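Local coordinates for ficolin-3 (PDB 2J5Z), which is a human lectin of innate immunity whose fibrinogen-like domain binds galactose, probably as part of recognising sugars on microbial surfaces, at residues Leu33-Ala38 with Leu90-Leu95; Arg102-Asp107 with Arg215-Leu220. One frame throughout, in Å; residues are numbered along the deposited sequence.

Contact 1. Residues Leu33-Ala38 with Leu90-Leu95; sequences LPEGRA and LHQLTL
Leu33 and Leu93 have the nearest CA atoms of the two segments, 6.8 Å apart, where a type I beta turn spanning Leu33 to Gly36 faces the C-terminal part of helix 87-94. The turn lies in the hairpin loop joining strands 28-32 and 38-44 of the fibrinogen-like domain. Its backbone is closed twice, by Gly36 N to Leu33 O and by Leu33 N to Arg37 O.

Gln92 carries most of the contact. Its chain runs extended beyond CG from the helix to the loop, where the Gln92 and Arg37 side chains cross at about a right angle, and the amide and guanidinium planes are 83° apart. Arg37 NH2 donates to Gln92 OE1 at 2.8 Å; the donor stands above the amide carbonyl plane, off any lone pair, and the N-H...O angle of 146° shows a bent bond. The guanidinium is held from a second direction by the Arg37 NE to Glu35 OE2 salt bridge, 2.8 Å, which lies in its plane. One water links Glu35 OE2 to Gln92 NE2, while another accepts from Glu35 N and donates to Gln92 OE1. Glu35 OE2 and Gln92 OE1, both acceptors and 3.5 Å apart, are thus each met by an Arg37 nitrogen and a water. Within the helix Glu88 OE2 accepts from Gln92 NE2, which steadies the amide, while Asn89 OD1 takes Arg37 NH1 and adds a second bond from helix to loop.

Beneath this polar layer Leu33 is buried. Its CD1 lies over one face of the Arg37 guanidinium, near the rim, and its other methyl, CD2, packs against Leu93 CD2 at 3.6 Å.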
loop_
_atom_site.group_PDB
_atom_site.type_symbol
_atom_site.label_atom_id
_atom_site.label_comp_id
_atom_site.label_asym_id
_atom_site.label_seq_id
_atom_site.Cartn_x
_atom_site.Cartn_y
_atom_site.Cartn_z
ATOM N N LEU A 33 9.128 -18.598 -8.949
ATOM C CA LEU A 33 10.444 -18.643 -9.573
ATOM C C LEU A 33 10.779 -20.038 -10.092
ATOM O O LEU A 33 10.244 -21.034 -9.600
ATOM C CB LEU A 33 11.513 -18.209 -8.573
ATOM C CG LEU A 33 11.410 -16.771 -8.051
ATOM C CD1 LEU A 33 12.425 -16.555 -6.961
ATOM C CD2 LEU A 33 11.642 -15.803 -9.188
ATOM N N PRO A 34 11.666 -20.111 -11.090
ATOM C CA PRO A 34 12.046 -21.392 -11.691
ATOM C C PRO A 34 12.430 -22.441 -10.644
ATOM O O PRO A 34 12.138 -23.626 -10.825
ATOM C CB PRO A 34 13.255 -21.022 -12.550
ATOM C CG PRO A 34 13.009 -19.593 -12.929
ATOM C CD PRO A 34 12.343 -18.970 -11.735
ATOM N N GLU A 35 13.054 -22.015 -9.548
ATOM C CA GLU A 35 13.477 -22.967 -8.504
ATOM C C GLU A 35 12.335 -23.395 -7.576
ATOM O O GLU A 35 12.542 -24.183 -6.654
ATOM C CB GLU A 35 14.664 -22.423 -7.685
ATOM C CG GLU A 35 14.282 -21.432 -6.583
ATOM C CD GLU A 35 15.481 -20.943 -5.789
ATOM O OE1 GLU A 35 16.637 -21.238 -6.189
ATOM O OE2 GLU A 35 15.268 -20.253 -4.765
ATOM N N GLY A 36 11.139 -22.864 -7.808
ATOM C CA GLY A 36 9.969 -23.253 -7.020
ATOM C C GLY A 36 9.794 -22.467 -5.737
ATOM O O GLY A 36 9.255 -22.978 -4.753
ATOM N N ARG A 37 10.245 -21.217 -5.745
ATOM C CA ARG A 37 10.122 -20.334 -4.595
ATOM C C ARG A 37 9.214 -19.165 -4.973
ATOM O O ARG A 37 9.337 -18.612 -6.061
ATOM C CB ARG A 37 11.507 -19.830 -4.185
ATOM C CG ARG A 37 11.517 -18.687 -3.184
ATOM C CD ARG A 37 12.947 -18.358 -2.732
ATOM N NE ARG A 37 13.869 -17.972 -3.813
ATOM C CZ ARG A 37 14.153 -16.711 -4.143
ATOM N NH1 ARG A 37 13.565 -15.709 -3.496
ATOM N NH2 ARG A 37 15.009 -16.442 -5.137
ATOM N N ALA A 38 8.291 -18.814 -4.089
ATOM C CA ALA A 38 7.374 -17.705 -4.363
ATOM C C ALA A 38 8.047 -16.392 -4.030
ATOM O O ALA A 38 8.723 -16.269 -3.011
ATOM C CB ALA A 38 6.087 -17.850 -3.567
ATOM N N LEU A 90 16.895 -11.196 -9.183
ATOM C CA LEU A 90 17.082 -10.728 -10.562
ATOM C C LEU A 90 17.869 -11.728 -11.403
ATOM O O LEU A 90 17.517 -12.010 -12.556
ATOM C CB LEU A 90 17.763 -9.352 -10.587
ATOM C CG LEU A 90 16.859 -8.185 -10.153
ATOM C CD1 LEU A 90 17.644 -6.908 -9.860
ATOM C CD2 LEU A 90 15.766 -7.897 -11.201
ATOM N N HIS A 91 18.934 -12.294 -10.830
ATOM C CA HIS A 91 19.625 -13.358 -11.548
ATOM C C HIS A 91 18.706 -14.543 -11.863
ATOM O O HIS A 91 18.702 -15.069 -12.989
ATOM C CB HIS A 91 20.830 -13.863 -10.737
ATOM C CG HIS A 91 21.489 -15.050 -11.363
ATOM N ND1 HIS A 91 21.415 -16.322 -10.831
ATOM C CD2 HIS A 91 22.194 -15.162 -12.512
ATOM C CE1 HIS A 91 22.067 -17.163 -11.617
ATOM N NE2 HIS A 91 22.551 -16.485 -12.643
ATOM N N GLN A 92 17.941 -14.996 -10.871
ATOM C CA GLN A 92 17.045 -16.139 -11.084
ATOM C C GLN A 92 15.954 -15.850 -12.117
ATOM O O GLN A 92 15.666 -16.691 -12.982
ATOM C CB GLN A 92 16.449 -16.618 -9.749
ATOM C CG GLN A 92 17.512 -17.344 -8.900
ATOM C CD GLN A 92 17.001 -17.783 -7.553
ATOM O OE1 GLN A 92 15.800 -17.970 -7.363
ATOM N NE2 GLN A 92 17.919 -17.990 -6.615
ATOM N N LEU A 93 15.391 -14.647 -12.057
ATOM C CA LEU A 93 14.343 -14.261 -13.002
ATOM C C LEU A 93 14.878 -14.181 -14.424
ATOM O O LEU A 93 14.212 -14.610 -15.368
ATOM C CB LEU A 93 13.743 -12.906 -12.631
ATOM C CG LEU A 93 12.763 -12.841 -11.466
ATOM C CD1 LEU A 93 12.690 -11.413 -10.973
ATOM C CD2 LEU A 93 11.378 -13.379 -11.858
ATOM N N THR A 94 16.082 -13.632 -14.573
ATOM C CA THR A 94 16.581 -13.274 -15.902
ATOM C C THR A 94 17.456 -14.339 -16.557
ATOM O O THR A 94 17.962 -14.130 -17.660
ATOM C CB THR A 94 17.288 -11.903 -15.908
ATOM O OG1 THR A 94 18.462 -11.956 -15.090
ATOM C CG2 THR A 94 16.343 -10.806 -15.392
ATOM N N LEU A 95 17.591 -15.484 -15.887
ATOM C CA LEU A 95 18.306 -16.649 -16.424
ATOM C C LEU A 95 17.722 -17.052 -17.770
ATOM O O LEU A 95 18.452 -17.220 -18.750
ATOM C CB LEU A 95 18.220 -17.836 -15.445
ATOM C CG LEU A 95 19.452 -18.184 -14.588
ATOM C CD1 LEU A 95 19.100 -18.663 -13.174
ATOM C CD2 LEU A 95 20.296 -19.216 -15.304
HETATM O O HOH W 1 17.413 -18.869 -3.723
HETATM O O HOH W 2 14.586 -19.453 -9.406
#

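Contact 2. Residues Arg102-Asp107 with Arg215-Leu220; sequences RVELED and RVRMML
Glu104 and Arg217 both direct CG opposite their carbonyl carbons (chi1 -62° and -60°), and this shared setting lays the two side chains alongside each other on one face of the sheet. The extended Glu104 chain then meets an arginine bent at chi3, which turns its guanidinium edge to the carboxylate. Arg217 NE and NH2 both reach Glu104 OE1, at 3.0 and 3.1 Å, from the same face of the carboxylate plane; a weak third bond joins NH2 to OE2. Two residues earlier on the same strand and face, Arg102 grips Glu104 OE2 with NE and NH2. Two arginines thus hold one carboxylate, which would probably favour its charged form, while Asp44 and Glu48 form salt bridges with Arg217 and Arg102 respectively.

Met219 lies beside Arg102 on this face, its CG 3.7 Å from Arg102 CB. On the other face, Leu105 CD2 packs on Val216 CG2 at 3.8 Å, with Trp203 and Ile201 extending the apolar layer.

The backbone evidence is a ladder: Arg102 with Met219, Glu104 with Arg217 and Glu106 with Arg215 are hydrogen-bonded pairs, each joined by two bonds. The axes of the two short strand segments approach to 4.7 Å, and their N-to-C directions differ by 171°. Strand 215-220 also pairs with strand 52-58, and strand 101-106 with strand 112-122, which places this antiparallel ladder inside the central sheet of the fibrinogen-like fold.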
loop_
_atom_site.group_PDB
_atom_site.type_symbol
_atom_site.label_atom_id
_atom_site.label_comp_id
_atom_site.label_asym_id
_atom_site.label_seq_id
_atom_site.Cartn_x
_atom_site.Cartn_y
_atom_site.Cartn_z
ATOM N N ARG A 102 13.070 -1.116 -19.016
ATOM C CA ARG A 102 12.639 0.274 -19.078
ATOM C C ARG A 102 13.043 1.001 -17.799
ATOM O O ARG A 102 12.803 0.502 -16.688
ATOM C CB ARG A 102 11.123 0.338 -19.271
ATOM C CG ARG A 102 10.538 1.726 -19.142
ATOM C CD ARG A 102 9.063 1.689 -19.501
ATOM N NE ARG A 102 8.383 2.931 -19.148
ATOM C CZ ARG A 102 8.004 3.852 -20.027
ATOM N NH1 ARG A 102 8.216 3.669 -21.323
ATOM N NH2 ARG A 102 7.388 4.953 -19.604
ATOM N N VAL A 103 13.673 2.160 -17.966
ATOM C CA VAL A 103 14.025 3.038 -16.852
ATOM C C VAL A 103 13.144 4.296 -16.932
ATOM O O VAL A 103 13.052 4.918 -17.993
ATOM C CB VAL A 103 15.516 3.427 -16.908
ATOM C CG1 VAL A 103 15.843 4.502 -15.887
ATOM C CG2 VAL A 103 16.409 2.181 -16.688
ATOM N N GLU A 104 12.486 4.640 -15.825
ATOM C CA GLU A 104 11.689 5.872 -15.747
ATOM C C GLU A 104 12.274 6.880 -14.763
ATOM O O GLU A 104 12.640 6.533 -13.645
ATOM C CB GLU A 104 10.264 5.559 -15.310
ATOM C CG GLU A 104 9.489 4.674 -16.247
ATOM C CD GLU A 104 8.045 4.549 -15.804
ATOM O OE1 GLU A 104 7.751 4.992 -14.670
ATOM O OE2 GLU A 104 7.220 4.022 -16.577
ATOM N N LEU A 105 12.325 8.141 -15.177
ATOM C CA LEU A 105 12.940 9.180 -14.378
ATOM C C LEU A 105 11.983 10.361 -14.272
ATOM O O LEU A 105 11.306 10.688 -15.232
ATOM C CB LEU A 105 14.252 9.634 -15.025
ATOM C CG LEU A 105 15.285 8.541 -15.334
ATOM C CD1 LEU A 105 16.398 9.091 -16.222
ATOM C CD2 LEU A 105 15.865 7.960 -14.051
ATOM N N GLU A 106 11.921 10.988 -13.103
ATOM C CA GLU A 106 11.086 12.177 -12.954
ATOM C C GLU A 106 11.837 13.245 -12.185
ATOM O O GLU A 106 12.327 12.991 -11.093
ATOM C CB GLU A 106 9.772 11.838 -12.255
ATOM C CG GLU A 106 8.803 13.011 -12.209
ATOM C CD GLU A 106 7.508 12.672 -11.512
ATOM O OE1 GLU A 106 6.876 11.655 -11.874
ATOM O OE2 GLU A 106 7.116 13.429 -10.599
ATOM N N ASP A 107 11.950 14.436 -12.768
ATOM C CA ASP A 107 12.642 15.527 -12.101
ATOM C C ASP A 107 11.683 16.275 -11.177
ATOM O O ASP A 107 10.513 15.903 -11.050
ATOM C CB ASP A 107 13.331 16.476 -13.107
ATOM C CG ASP A 107 12.344 17.221 -14.010
ATOM O OD1 ASP A 107 11.147 17.337 -13.662
ATOM O OD2 ASP A 107 12.779 17.705 -15.086
ATOM N N ARG A 215 11.961 10.979 -8.636
ATOM C CA ARG A 215 11.387 9.632 -8.691
ATOM C C ARG A 215 12.047 8.819 -9.793
ATOM O O ARG A 215 12.247 9.313 -10.900
ATOM C CB ARG A 215 9.886 9.693 -8.962
ATOM C CG ARG A 215 9.082 10.511 -7.944
ATOM C CD ARG A 215 7.624 10.632 -8.371
ATOM N NE ARG A 215 6.998 9.321 -8.498
ATOM C CZ ARG A 215 6.258 8.748 -7.552
ATOM N NH1 ARG A 215 6.040 9.370 -6.399
ATOM N NH2 ARG A 215 5.731 7.551 -7.762
ATOM N N VAL A 216 12.364 7.564 -9.496
ATOM C CA VAL A 216 12.956 6.680 -10.496
ATOM C C VAL A 216 12.280 5.320 -10.395
ATOM O O VAL A 216 11.909 4.907 -9.303
ATOM C CB VAL A 216 14.470 6.485 -10.213
ATOM C CG1 VAL A 216 15.072 5.475 -11.182
ATOM C CG2 VAL A 216 15.212 7.828 -10.281
ATOM N N ARG A 217 12.122 4.619 -11.513
ATOM C CA ARG A 217 11.748 3.196 -11.458
ATOM C C ARG A 217 12.576 2.444 -12.473
ATOM O O ARG A 217 12.904 2.998 -13.515
ATOM C CB ARG A 217 10.270 2.965 -11.771
ATOM C CG ARG A 217 9.281 3.665 -10.838
ATOM C CD ARG A 217 7.891 3.069 -10.993
ATOM N NE ARG A 217 7.318 3.225 -12.328
ATOM C CZ ARG A 217 6.180 2.649 -12.696
ATOM N NH1 ARG A 217 5.523 1.895 -11.827
ATOM N NH2 ARG A 217 5.686 2.826 -13.912
ATOM N N MET A 218 12.915 1.189 -12.166
ATOM C CA MET A 218 13.528 0.297 -13.162
ATOM C C MET A 218 12.654 -0.937 -13.294
ATOM O O MET A 218 12.254 -1.535 -12.287
ATOM C CB MET A 218 14.948 -0.108 -12.746
ATOM C CG MET A 218 15.864 1.070 -12.368
ATOM S SD MET A 218 17.513 0.553 -11.803
ATOM C CE MET A 218 18.289 0.046 -13.339
ATOM N N MET A 219 12.361 -1.345 -14.526
ATOM C CA MET A 219 11.345 -2.366 -14.712
ATOM C C MET A 219 11.649 -3.268 -15.906
ATOM O O MET A 219 12.314 -2.845 -16.850
ATOM C CB MET A 219 9.966 -1.704 -14.860
ATOM C CG MET A 219 9.930 -0.547 -15.850
ATOM S SD MET A 219 8.736 0.785 -15.441
ATOM C CE MET A 219 7.229 -0.105 -15.637
ATOM N N LEU A 220 11.163 -4.506 -15.841
ATOM C CA LEU A 220 11.413 -5.526 -16.859
ATOM C C LEU A 220 10.144 -6.109 -17.448
ATOM O O LEU A 220 9.142 -6.321 -16.744
ATOM C CB LEU A 220 12.178 -6.703 -16.230
ATOM C CG LEU A 220 13.496 -6.403 -15.545
ATOM C CD1 LEU A 220 14.026 -7.676 -14.891
ATOM C CD2 LEU A 220 14.503 -5.822 -16.535
#

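How the contacts relate
The two contacts lie on opposite sides of the chain's centre, with their own centres about 23 Å apart, and both segments of contact 1 precede both segments of contact 2 along the chain. Helix 87-94 is followed by strand 101-106 after a short connection, which carries the chain from the first site to the second. They also meet physically, since Leu220 CD1 packs on Thr94 CG2 at 3.9 Å and touches Leu90 as well. The hairpin strands 28-32 and 38-44 belong to the same curled sheet as the strands of contact 2, through strand 52-58. Strand 215-220, near the C-terminus, pairs with both strand 52-58 and strand 101-106, so it sits between an early and a middle strand of the sheet.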